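Local coordinates for cytochrome b5-domain protein (Methanococcoides burtonii, PDB 6VZ6), which binds heme b in a cytochrome b5-like domain and probably takes part in electron transfer, at residues 35-38 / 43-46; 21-26 / 65-70; 40-43 / 47-50. All blocks are in the same frame, centred on the assembly; numbering follows the deposited sequence.

Contact 1: 35-38 / 43-46. With HEM (protoporphyrin IX containing Fe), chain B.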
loop_
_atom_site.group_PDB
_atom_site.type_symbol
_atom_site.label_atom_id
_atom_site.label_comp_id
_atom_site.label_asym_id
_atom_site.label_seq_id
_atom_site.Cartn_x
_atom_site.Cartn_y
_atom_site.Cartn_z
ATOM N N SER A 35 8.011 1.791 6.390
ATOM C CA SER A 35 8.174 0.451 6.912
ATOM C C SER A 35 9.485 -0.161 6.424
ATOM O O SER A 35 9.808 -0.135 5.225
ATOM C CB SER A 35 7.009 -0.432 6.479
ATOM O OG SER A 35 7.346 -1.804 6.655
ATOM N N MET A 36 10.223 -0.750 7.354
ATOM C CA MET A 36 11.420 -1.491 6.985
ATOM C C MET A 36 11.105 -2.724 6.156
ATOM O O MET A 36 12.018 -3.271 5.541
ATOM C CB MET A 36 12.188 -1.915 8.246
ATOM C CG MET A 36 12.846 -0.769 9.032
ATOM S SD MET A 36 13.896 -1.336 10.406
ATOM C CE MET A 36 13.469 -3.078 10.535
ATOM N N LEU A 37 9.850 -3.191 6.134
ATOM C CA LEU A 37 9.470 -4.328 5.301
ATOM C C LEU A 37 8.903 -3.934 3.949
ATOM O O LEU A 37 8.515 -4.821 3.167
ATOM C CB LEU A 37 8.464 -5.208 6.029
ATOM C CG LEU A 37 8.899 -5.650 7.422
ATOM C CD1 LEU A 37 7.965 -6.613 8.085
ATOM C CD2 LEU A 37 10.291 -6.292 7.335
ATOM N N TRP A 38 8.867 -2.647 3.632
ATOM C CA TRP A 38 8.415 -2.171 2.333
ATOM C C TRP A 38 9.500 -1.355 1.642
ATOM O O TRP A 38 9.202 -0.463 0.851
ATOM C CB TRP A 38 7.123 -1.359 2.465
ATOM C CG TRP A 38 5.948 -2.258 2.681
ATOM C CD1 TRP A 38 5.491 -2.704 3.875
ATOM C CD2 TRP A 38 5.102 -2.840 1.679
ATOM N NE1 TRP A 38 4.399 -3.525 3.691
ATOM C CE2 TRP A 38 4.148 -3.632 2.350
ATOM C CE3 TRP A 38 5.040 -2.743 0.276
ATOM C CZ2 TRP A 38 3.167 -4.366 1.674
ATOM C CZ3 TRP A 38 4.053 -3.478 -0.398
ATOM C CH2 TRP A 38 3.124 -4.261 0.300
ATOM N N HIS A 43 7.761 -5.966 -0.876
ATOM C CA HIS A 43 7.411 -6.605 0.384
ATOM C C HIS A 43 7.673 -8.103 0.268
ATOM O O HIS A 43 6.924 -8.820 -0.410
ATOM C CB HIS A 43 5.954 -6.316 0.705
ATOM C CG HIS A 43 5.510 -6.777 2.057
ATOM N ND1 HIS A 43 6.146 -6.413 3.223
ATOM C CD2 HIS A 43 4.428 -7.501 2.434
ATOM C CE1 HIS A 43 5.498 -6.921 4.259
ATOM N NE2 HIS A 43 4.462 -7.608 3.805
ATOM N N GLN A 44 8.736 -8.563 0.921
ATOM C CA GLN A 44 9.039 -9.989 1.044
ATOM C C GLN A 44 9.183 -10.689 -0.303
ATOM O O GLN A 44 8.890 -11.883 -0.415
ATOM C CB GLN A 44 7.949 -10.705 1.858
ATOM C CG GLN A 44 7.775 -10.164 3.270
ATOM C CD GLN A 44 8.965 -10.478 4.159
ATOM O OE1 GLN A 44 9.176 -11.637 4.551
ATOM N NE2 GLN A 44 9.758 -9.459 4.469
ATOM N N GLY A 45 9.592 -9.963 -1.334
ATOM C CA GLY A 45 9.808 -10.548 -2.643
ATOM C C GLY A 45 8.556 -10.963 -3.360
ATOM O O GLY A 45 8.645 -11.574 -4.426
ATOM N N MET A 46 7.383 -10.664 -2.802
ATOM C CA MET A 46 6.131 -11.138 -3.358
ATOM C C MET A 46 5.130 -10.053 -3.654
ATOM O O MET A 46 4.252 -10.285 -4.482
ATOM C CB MET A 46 5.465 -12.129 -2.395
ATOM C CG MET A 46 6.176 -13.497 -2.326
ATOM S SD MET A 46 5.264 -14.534 -1.247
ATOM C CE MET A 46 3.737 -14.697 -2.148
HETATM C CHA HEM B . 4.245 -7.380 7.954
HETATM C CHB HEM B . 4.989 -11.121 5.082
HETATM C CHC HEM B . 1.462 -9.690 2.162
HETATM C CHD HEM B . 1.194 -5.585 4.702
HETATM C C1A HEM B . 4.682 -8.580 7.488
HETATM C C2A HEM B . 5.534 -9.499 8.200
HETATM C C3A HEM B . 5.754 -10.538 7.374
HETATM C C4A HEM B . 5.034 -10.284 6.145
HETATM C CMA HEM B . 6.582 -11.819 7.600
HETATM C CAA HEM B . 6.060 -9.230 9.635
HETATM C CBA HEM B . 5.997 -10.445 10.544
HETATM C CGA HEM B . 4.601 -10.538 11.046
HETATM O O1A HEM B . 4.001 -9.452 11.172
HETATM O O2A HEM B . 4.109 -11.675 11.304
HETATM C C1B HEM B . 4.099 -11.038 4.061
HETATM C C2B HEM B . 4.073 -11.976 3.016
HETATM C C3B HEM B . 3.104 -11.644 2.178
HETATM C C4B HEM B . 2.499 -10.419 2.670
HETATM C CMB HEM B . 4.982 -13.208 2.924
HETATM C CAB HEM B . 2.770 -12.594 1.011
HETATM C CBB HEM B . 1.486 -12.803 0.691
HETATM C C1C HEM B . 1.061 -8.456 2.609
HETATM C C2C HEM B . -0.028 -7.663 2.057
HETATM C C3C HEM B . -0.092 -6.513 2.758
HETATM C C4C HEM B . 0.942 -6.562 3.777
HETATM C CMC HEM B . -0.877 -8.116 0.856
HETATM C CAC HEM B . -1.025 -5.267 2.638
HETATM C CBC HEM B . -2.276 -5.324 2.221
HETATM C C1D HEM B . 2.051 -5.674 5.768
HETATM C C2D HEM B . 2.388 -4.615 6.707
HETATM C C3D HEM B . 3.210 -5.117 7.623
HETATM C C4D HEM B . 3.443 -6.491 7.261
HETATM C CMD HEM B . 1.823 -3.174 6.656
HETATM C CAD HEM B . 3.865 -4.407 8.839
HETATM C CBD HEM B . 5.118 -3.686 8.347
HETATM C CGD HEM B . 5.897 -3.031 9.469
HETATM O O1D HEM B . 6.867 -2.296 9.191
HETATM O O2D HEM B . 5.500 -3.178 10.643
HETATM N NA HEM B . 4.379 -9.083 6.255
HETATM N NB HEM B . 3.150 -10.074 3.816
HETATM N NC HEM B . 1.612 -7.766 3.674
HETATM N ND HEM B . 2.727 -6.807 6.129
HETATM FE FE HEM B . 2.977 -8.450 5.011
HETATM O O HOH W 1 10.247 -6.996 2.921
#
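H43 lays its imidazole against the indole of W38 in the heme pocket of this cytochrome b5-like domain, and here the packing is tight. The H43 ring and the five-membered ring of W38 form an offset stack, with centroids 4.1 Å apart and planes at 4°. H43 CB adds a CH-pi contact over the six-membered ring of W38, 3.3 Å from its centroid. CG of H43 extends opposite the backbone N (chi1 -173°), which carries the ring to the heme. There NE2 binds the iron at 2.1 Å, and H62 supplies the second axial ligand. ND1 of H43 donates to L37 O at 2.9 Å and 173°. The oxygen lies in the imidazole plane, but the donor stands above the carbonyl plane of L37. Iron and carbonyl together fix the rotation of the ring. Buried S35 closes an ST turn by accepting from L37 N, and its OG donates to propionate oxygen O1D of the heme at 2.6 Å.

The looser side is at Q44, which is exposed. Its CG covers the face of the H43 ring opposite W38. One water takes bonds from the backbone N and NE2 of Q44 and donates to L37 O at 2.8 Å.

Contact 2: 21-26 / 65-70. With HEM (protoporphyrin IX containing Fe), chain B.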
loop_
_atom_site.group_PDB
_atom_site.type_symbol
_atom_site.label_atom_id
_atom_site.label_comp_id
_atom_site.label_asym_id
_atom_site.label_seq_id
_atom_site.Cartn_x
_atom_site.Cartn_y
_atom_site.Cartn_z
ATOM N N CYS A 21 5.560 4.814 -1.098
ATOM C CA CYS A 21 4.997 3.471 -1.232
ATOM C C CYS A 21 3.613 3.432 -0.585
ATOM O O CYS A 21 3.487 3.423 0.648
ATOM C CB CYS A 21 5.911 2.413 -0.624
ATOM S SG CYS A 21 5.327 0.703 -1.050
ATOM N N TYR A 22 2.586 3.473 -1.444
ATOM C CA TYR A 22 1.181 3.361 -1.060
ATOM C C TYR A 22 0.642 2.016 -1.515
ATOM O O TYR A 22 1.166 1.432 -2.468
ATOM C CB TYR A 22 0.320 4.432 -1.728
ATOM C CG TYR A 22 0.601 5.862 -1.316
ATOM C CD1 TYR A 22 1.451 6.174 -0.243
ATOM C CD2 TYR A 22 -0.004 6.893 -1.989
ATOM C CE1 TYR A 22 1.665 7.517 0.132
ATOM C CE2 TYR A 22 0.194 8.202 -1.625
ATOM C CZ TYR A 22 1.031 8.507 -0.582
ATOM O OH TYR A 22 1.155 9.825 -0.308
ATOM N N PHE A 23 -0.389 1.522 -0.826
ATOM C CA PHE A 23 -1.206 0.443 -1.379
ATOM C C PHE A 23 -2.654 0.643 -0.939
ATOM O O PHE A 23 -2.957 1.474 -0.094
ATOM C CB PHE A 23 -0.689 -0.968 -1.014
ATOM C CG PHE A 23 -0.551 -1.230 0.450
ATOM C CD1 PHE A 23 -1.668 -1.313 1.262
ATOM C CD2 PHE A 23 0.714 -1.426 1.020
ATOM C CE1 PHE A 23 -1.540 -1.546 2.628
ATOM C CE2 PHE A 23 0.845 -1.691 2.376
ATOM C CZ PHE A 23 -0.285 -1.717 3.182
ATOM N N ALA A 24 -3.563 -0.096 -1.549
ATOM C CA ALA A 24 -4.955 -0.055 -1.133
ATOM C C ALA A 24 -5.333 -1.359 -0.448
ATOM O O ALA A 24 -4.803 -2.431 -0.746
ATOM C CB ALA A 24 -5.876 0.226 -2.316
ATOM N N TYR A 25 -6.215 -1.228 0.528
ATOM C CA TYR A 25 -6.771 -2.362 1.247
ATOM C C TYR A 25 -8.197 -2.002 1.637
ATOM O O TYR A 25 -8.402 -1.038 2.385
ATOM C CB TYR A 25 -5.941 -2.700 2.477
ATOM C CG TYR A 25 -6.511 -3.847 3.287
ATOM C CD1 TYR A 25 -6.337 -5.143 2.871
ATOM C CD2 TYR A 25 -7.224 -3.623 4.460
ATOM C CE1 TYR A 25 -6.828 -6.205 3.602
ATOM C CE2 TYR A 25 -7.738 -4.693 5.213
ATOM C CZ TYR A 25 -7.534 -5.986 4.748
ATOM O OH TYR A 25 -7.992 -7.072 5.437
ATOM N N LYS A 26 -9.175 -2.734 1.081
ATOM C CA LYS A 26 -10.580 -2.503 1.394
ATOM C C LYS A 26 -10.930 -1.022 1.292
ATOM O O LYS A 26 -11.475 -0.416 2.213
ATOM C CB LYS A 26 -10.894 -3.079 2.785
ATOM C CG LYS A 26 -10.731 -4.628 2.782
ATOM C CD LYS A 26 -11.185 -5.275 4.075
ATOM C CE LYS A 26 -11.247 -6.808 3.947
ATOM N NZ LYS A 26 -11.323 -7.458 5.270
ATOM N N ASP A 65 -4.294 -6.583 11.163
ATOM C CA ASP A 65 -3.906 -5.733 12.289
ATOM C C ASP A 65 -2.539 -5.086 12.077
ATOM O O ASP A 65 -2.264 -4.032 12.659
ATOM C CB ASP A 65 -3.907 -6.562 13.579
ATOM C CG ASP A 65 -2.905 -7.705 13.535
ATOM O OD1 ASP A 65 -2.940 -8.501 12.566
ATOM O OD2 ASP A 65 -2.082 -7.817 14.467
ATOM N N VAL A 66 -1.694 -5.674 11.229
ATOM C CA VAL A 66 -0.404 -5.063 10.949
ATOM C C VAL A 66 -0.544 -3.734 10.207
ATOM O O VAL A 66 0.412 -2.935 10.177
ATOM C CB VAL A 66 0.486 -6.036 10.157
ATOM C CG1 VAL A 66 0.643 -7.321 10.930
ATOM C CG2 VAL A 66 -0.096 -6.286 8.794
ATOM N N LEU A 67 -1.704 -3.471 9.599
ATOM C CA LEU A 67 -1.921 -2.193 8.922
ATOM C C LEU A 67 -2.182 -1.045 9.893
ATOM O O LEU A 67 -2.033 0.125 9.523
ATOM C CB LEU A 67 -3.144 -2.276 7.991
ATOM C CG LEU A 67 -3.013 -3.223 6.808
ATOM C CD1 LEU A 67 -4.309 -3.179 6.047
ATOM C CD2 LEU A 67 -1.847 -2.819 5.959
ATOM N N GLU A 68 -2.615 -1.343 11.111
ATOM C CA GLU A 68 -3.159 -0.301 11.973
ATOM C C GLU A 68 -2.137 0.731 12.361
ATOM O O GLU A 68 -2.511 1.871 12.638
ATOM C CB GLU A 68 -3.759 -0.921 13.227
ATOM C CG GLU A 68 -4.918 -1.847 12.879
ATOM C CD GLU A 68 -5.733 -2.282 14.095
ATOM O OE1 GLU A 68 -5.420 -1.851 15.230
ATOM O OE2 GLU A 68 -6.681 -3.056 13.895
ATOM N N ASP A 69 -0.868 0.378 12.341
ATOM C CA ASP A 69 0.198 1.314 12.643
ATOM C C ASP A 69 0.537 2.250 11.498
ATOM O O ASP A 69 1.448 3.044 11.658
ATOM C CB ASP A 69 1.476 0.534 13.033
ATOM C CG ASP A 69 1.348 -0.185 14.389
ATOM O OD1 ASP A 69 0.644 0.326 15.294
ATOM O OD2 ASP A 69 1.944 -1.273 14.541
ATOM N N PHE A 70 -0.111 2.157 10.348
ATOM C CA PHE A 70 0.242 3.015 9.221
ATOM C C PHE A 70 -0.917 3.924 8.859
ATOM O O PHE A 70 -2.072 3.546 8.998
ATOM C CB PHE A 70 0.690 2.187 8.004
ATOM C CG PHE A 70 1.983 1.470 8.288
ATOM C CD1 PHE A 70 3.206 2.116 8.094
ATOM C CD2 PHE A 70 1.981 0.226 8.879
ATOM C CE1 PHE A 70 4.407 1.501 8.426
ATOM C CE2 PHE A 70 3.186 -0.406 9.224
ATOM C CZ PHE A 70 4.385 0.239 9.008
HETATM C CHA HEM B . 4.245 -7.380 7.954
HETATM C CHB HEM B . 4.989 -11.121 5.082
HETATM C CHC HEM B . 1.462 -9.690 2.162
HETATM C CHD HEM B . 1.194 -5.585 4.702
HETATM C C1A HEM B . 4.682 -8.580 7.488
HETATM C C2A HEM B . 5.534 -9.499 8.200
HETATM C C3A HEM B . 5.754 -10.538 7.374
HETATM C C4A HEM B . 5.034 -10.284 6.145
HETATM C CMA HEM B . 6.582 -11.819 7.600
HETATM C CAA HEM B . 6.060 -9.230 9.635
HETATM C CBA HEM B . 5.997 -10.445 10.544
HETATM C CGA HEM B . 4.601 -10.538 11.046
HETATM O O1A HEM B . 4.001 -9.452 11.172
HETATM O O2A HEM B . 4.109 -11.675 11.304
HETATM C C1B HEM B . 4.099 -11.038 4.061
HETATM C C2B HEM B . 4.073 -11.976 3.016
HETATM C C3B HEM B . 3.104 -11.644 2.178
HETATM C C4B HEM B . 2.499 -10.419 2.670
HETATM C CMB HEM B . 4.982 -13.208 2.924
HETATM C CAB HEM B . 2.770 -12.594 1.011
HETATM C CBB HEM B . 1.486 -12.803 0.691
HETATM C C1C HEM B . 1.061 -8.456 2.609
HETATM C C2C HEM B . -0.028 -7.663 2.057
HETATM C C3C HEM B . -0.092 -6.513 2.758
HETATM C C4C HEM B . 0.942 -6.562 3.777
HETATM C CMC HEM B . -0.877 -8.116 0.856
HETATM C CAC HEM B . -1.025 -5.267 2.638
HETATM C CBC HEM B . -2.276 -5.324 2.221
HETATM C C1D HEM B . 2.051 -5.674 5.768
HETATM C C2D HEM B . 2.388 -4.615 6.707
HETATM C C3D HEM B . 3.210 -5.117 7.623
HETATM C C4D HEM B . 3.443 -6.491 7.261
HETATM C CMD HEM B . 1.823 -3.174 6.656
HETATM C CAD HEM B . 3.865 -4.407 8.839
HETATM C CBD HEM B . 5.118 -3.686 8.347
HETATM C CGD HEM B . 5.897 -3.031 9.469
HETATM O O1D HEM B . 6.867 -2.296 9.191
HETATM O O2D HEM B . 5.500 -3.178 10.643
HETATM N NA HEM B . 4.379 -9.083 6.255
HETATM N NB HEM B . 3.150 -10.074 3.816
HETATM N NC HEM B . 1.612 -7.766 3.674
HETATM N ND HEM B . 2.727 -6.807 6.129
HETATM FE FE HEM B . 2.977 -8.450 5.011
#
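L67 pushes its two methyl groups between F23 and Y25. CD1 of L67 lies over one face of the Y25 ring, 3.3 Å from Y25 CD2. CD2 of L67 meets the edge of the F23 ring, 3.4 Å from F23 CZ. L67 also touches Y30 on strand 28-31, and the F23 ring meets that of W38.

F23 and L67 also pack on the heme, joined by V66 and F70. F23 presents a ring face to vinyl carbon CAC, with CZ at 3.7 Å from it. The ring gets there with CG held between the backbone N and the carbonyl carbon (chi1 56°). V66 CG2 rests 3.6 Å from pyrrole carbon C2D, and L67 CD2 is 3.8 Å from methyl carbon CMD. F70 turns its ring edge to the propionate, with CZ 3.6 Å from O1D. This is one apolar wall of a cytochrome b5-type heme pocket, built from strand 22-25 and the loop that leads to strand 72-76. An alanine in place of F23 is likely to leave L67 CD2 and the heme vinyl without their shared aromatic neighbour and open a gap beside W38.

Polar contacts lie at the margins. Y25 OH is hydrogen-bonded to D64 OD2, and K26 NZ adds a weak bond to the same hydroxyl. Within the loop, F70 N donates to L67 O at 2.9 Å in a type I turn.

Contact 3: 40-43 / 47-50. With HEM (protoporphyrin IX containing Fe), chain B.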
loop_
_atom_site.group_PDB
_atom_site.type_symbol
_atom_site.label_atom_id
_atom_site.label_comp_id
_atom_site.label_asym_id
_atom_site.label_seq_id
_atom_site.Cartn_x
_atom_site.Cartn_y
_atom_site.Cartn_z
ATOM N N ASP A 40 12.017 0.087 -0.855
ATOM C CA ASP A 40 11.973 0.183 -2.307
ATOM C C ASP A 40 10.657 -0.328 -2.870
ATOM O O ASP A 40 10.576 -0.673 -4.056
ATOM C CB ASP A 40 13.161 -0.562 -2.937
ATOM C CG ASP A 40 13.476 -0.086 -4.353
ATOM O OD1 ASP A 40 13.473 1.151 -4.602
ATOM O OD2 ASP A 40 13.715 -0.960 -5.218
ATOM N N GLY A 41 9.611 -0.359 -2.041
ATOM C CA GLY A 41 8.293 -0.747 -2.508
ATOM C C GLY A 41 8.144 -2.234 -2.760
ATOM O O GLY A 41 7.239 -2.641 -3.493
ATOM N N ASP A 42 9.012 -3.056 -2.176
ATOM C CA ASP A 42 9.004 -4.502 -2.379
ATOM C C ASP A 42 8.812 -5.154 -1.014
ATOM O O ASP A 42 9.609 -4.927 -0.101
ATOM C CB ASP A 42 10.304 -4.971 -3.034
ATOM C CG ASP A 42 10.484 -4.452 -4.476
ATOM O OD1 ASP A 42 9.515 -4.509 -5.276
ATOM O OD2 ASP A 42 11.614 -4.004 -4.811
ATOM N N HIS A 43 7.761 -5.966 -0.876
ATOM C CA HIS A 43 7.411 -6.605 0.384
ATOM C C HIS A 43 7.673 -8.103 0.268
ATOM O O HIS A 43 6.924 -8.820 -0.410
ATOM C CB HIS A 43 5.954 -6.316 0.705
ATOM C CG HIS A 43 5.510 -6.777 2.057
ATOM N ND1 HIS A 43 6.146 -6.413 3.223
ATOM C CD2 HIS A 43 4.428 -7.501 2.434
ATOM C CE1 HIS A 43 5.498 -6.921 4.259
ATOM N NE2 HIS A 43 4.462 -7.608 3.805
ATOM N N HIS A 47 5.212 -8.886 -3.008
ATOM C CA HIS A 47 4.232 -7.834 -3.192
ATOM C C HIS A 47 4.901 -6.511 -3.483
ATOM O O HIS A 47 6.006 -6.227 -3.013
ATOM C CB HIS A 47 3.366 -7.704 -1.947
ATOM C CG HIS A 47 2.928 -9.022 -1.396
ATOM N ND1 HIS A 47 1.856 -9.725 -1.911
ATOM C CD2 HIS A 47 3.452 -9.800 -0.428
ATOM C CE1 HIS A 47 1.712 -10.862 -1.258
ATOM N NE2 HIS A 47 2.665 -10.925 -0.347
ATOM N N GLU A 48 4.198 -5.693 -4.256
ATOM C CA GLU A 48 4.695 -4.371 -4.582
ATOM C C GLU A 48 3.641 -3.312 -4.292
ATOM O O GLU A 48 2.432 -3.552 -4.381
ATOM C CB GLU A 48 5.123 -4.289 -6.048
ATOM C CG GLU A 48 5.655 -5.584 -6.635
ATOM C CD GLU A 48 5.747 -5.531 -8.168
ATOM O OE1 GLU A 48 5.317 -4.515 -8.770
ATOM O OE2 GLU A 48 6.239 -6.514 -8.768
ATOM N N GLY A 49 4.113 -2.113 -3.958
ATOM C CA GLY A 49 3.239 -0.996 -3.727
ATOM C C GLY A 49 2.607 -0.562 -5.026
ATOM O O GLY A 49 2.924 -1.054 -6.109
ATOM N N GLY A 50 1.692 0.405 -4.907
ATOM C CA GLY A 50 0.992 0.974 -6.045
ATOM C C GLY A 50 -0.268 0.247 -6.482
ATOM O O GLY A 50 -0.849 0.612 -7.517
HETATM C CHA HEM B . 4.245 -7.380 7.954
HETATM C CHB HEM B . 4.989 -11.121 5.082
HETATM C CHC HEM B . 1.462 -9.690 2.162
HETATM C CHD HEM B . 1.194 -5.585 4.702
HETATM C C1A HEM B . 4.682 -8.580 7.488
HETATM C C2A HEM B . 5.534 -9.499 8.200
HETATM C C3A HEM B . 5.754 -10.538 7.374
HETATM C C4A HEM B . 5.034 -10.284 6.145
HETATM C CMA HEM B . 6.582 -11.819 7.600
HETATM C CAA HEM B . 6.060 -9.230 9.635
HETATM C CBA HEM B . 5.997 -10.445 10.544
HETATM C CGA HEM B . 4.601 -10.538 11.046
HETATM O O1A HEM B . 4.001 -9.452 11.172
HETATM O O2A HEM B . 4.109 -11.675 11.304
HETATM C C1B HEM B . 4.099 -11.038 4.061
HETATM C C2B HEM B . 4.073 -11.976 3.016
HETATM C C3B HEM B . 3.104 -11.644 2.178
HETATM C C4B HEM B . 2.499 -10.419 2.670
HETATM C CMB HEM B . 4.982 -13.208 2.924
HETATM C CAB HEM B . 2.770 -12.594 1.011
HETATM C CBB HEM B . 1.486 -12.803 0.691
HETATM C C1C HEM B . 1.061 -8.456 2.609
HETATM C C2C HEM B . -0.028 -7.663 2.057
HETATM C C3C HEM B . -0.092 -6.513 2.758
HETATM C C4C HEM B . 0.942 -6.562 3.777
HETATM C CMC HEM B . -0.877 -8.116 0.856
HETATM C CAC HEM B . -1.025 -5.267 2.638
HETATM C CBC HEM B . -2.276 -5.324 2.221
HETATM C C1D HEM B . 2.051 -5.674 5.768
HETATM C C2D HEM B . 2.388 -4.615 6.707
HETATM C C3D HEM B . 3.210 -5.117 7.623
HETATM C C4D HEM B . 3.443 -6.491 7.261
HETATM C CMD HEM B . 1.823 -3.174 6.656
HETATM C CAD HEM B . 3.865 -4.407 8.839
HETATM C CBD HEM B . 5.118 -3.686 8.347
HETATM C CGD HEM B . 5.897 -3.031 9.469
HETATM O O1D HEM B . 6.867 -2.296 9.191
HETATM O O2D HEM B . 5.500 -3.178 10.643
HETATM N NA HEM B . 4.379 -9.083 6.255
HETATM N NB HEM B . 3.150 -10.074 3.816
HETATM N NC HEM B . 1.612 -7.766 3.674
HETATM N ND HEM B . 2.727 -6.807 6.129
HETATM FE FE HEM B . 2.977 -8.450 5.011
#
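H43 and H47 stand side by side on the heme-facing side of a short antiparallel beta hairpin. Their rings touch only at their borders, with planes at 42°, and do not stack. The nearest side-chain atoms of the two rings are H43 CD2 and H47 CD2, 3.8 Å apart. H43 is one axial ligand of the iron. H47, as modelled, turns a ring face to the methine carbon CHC, at the porphyrin edge. Its CG lies beside its own backbone N (chi1 -44°), which directs the ring to the vinyl group of pyrrole B. The exact placement of this ring is uncertain, because H47 NE2 is modelled 2.2 Å from vinyl carbon CAB. This is far shorter than van der Waals packing allows. Whether it marks a link, a reaction state or a modelling clash is doubtful.

The next shell is backbone. H43 and H47 form a hydrogen-bonded pair. H43 N donates to H47 O at 2.8 Å and 170°, and H47 N returns a bond to H43 O at 3.1 Å. Further along, G49 N donates to G41 O at 3.2 Å, and the CA of E48 also approaches that oxygen. G41 has a positive phi, which favours glycine.

D42 and E48 form the non-hydrogen-bonded pair, and their side chains lie on the sheet face opposite the two histidines. The D42 side chain is modelled in two positions, so its contact with E48 is tentative. K16 makes a salt bridge with D42 OD2 and is also hydrogen-bonded to D40 O.

The two faces therefore differ in chemistry. One sets two imidazoles at the heme. The other carries two acids, and any repulsion between them would probably be eased by K16.

Overall arrangement
All three contacts touch the heme. Contacts 1 and 3 share H43 and have centres about 6 Å apart. W38 of contact 1 also packs on the hairpin of contact 3, with W38 CZ3 3.8 Å from G49 N. Contact 2 lies further off, its centre about 13 Å from that of contact 1 and about 12 Å from that of contact 3. Along the chain, it closes a loop that holds both of the others. It joins contact 1 where W38 CZ2 is 3.6 Å from F23 CE2, and where S35 and F70 meet near one propionate. It joins contact 3 through a probable hydrogen bond of 2.7 Å between Y22 O and G50 N.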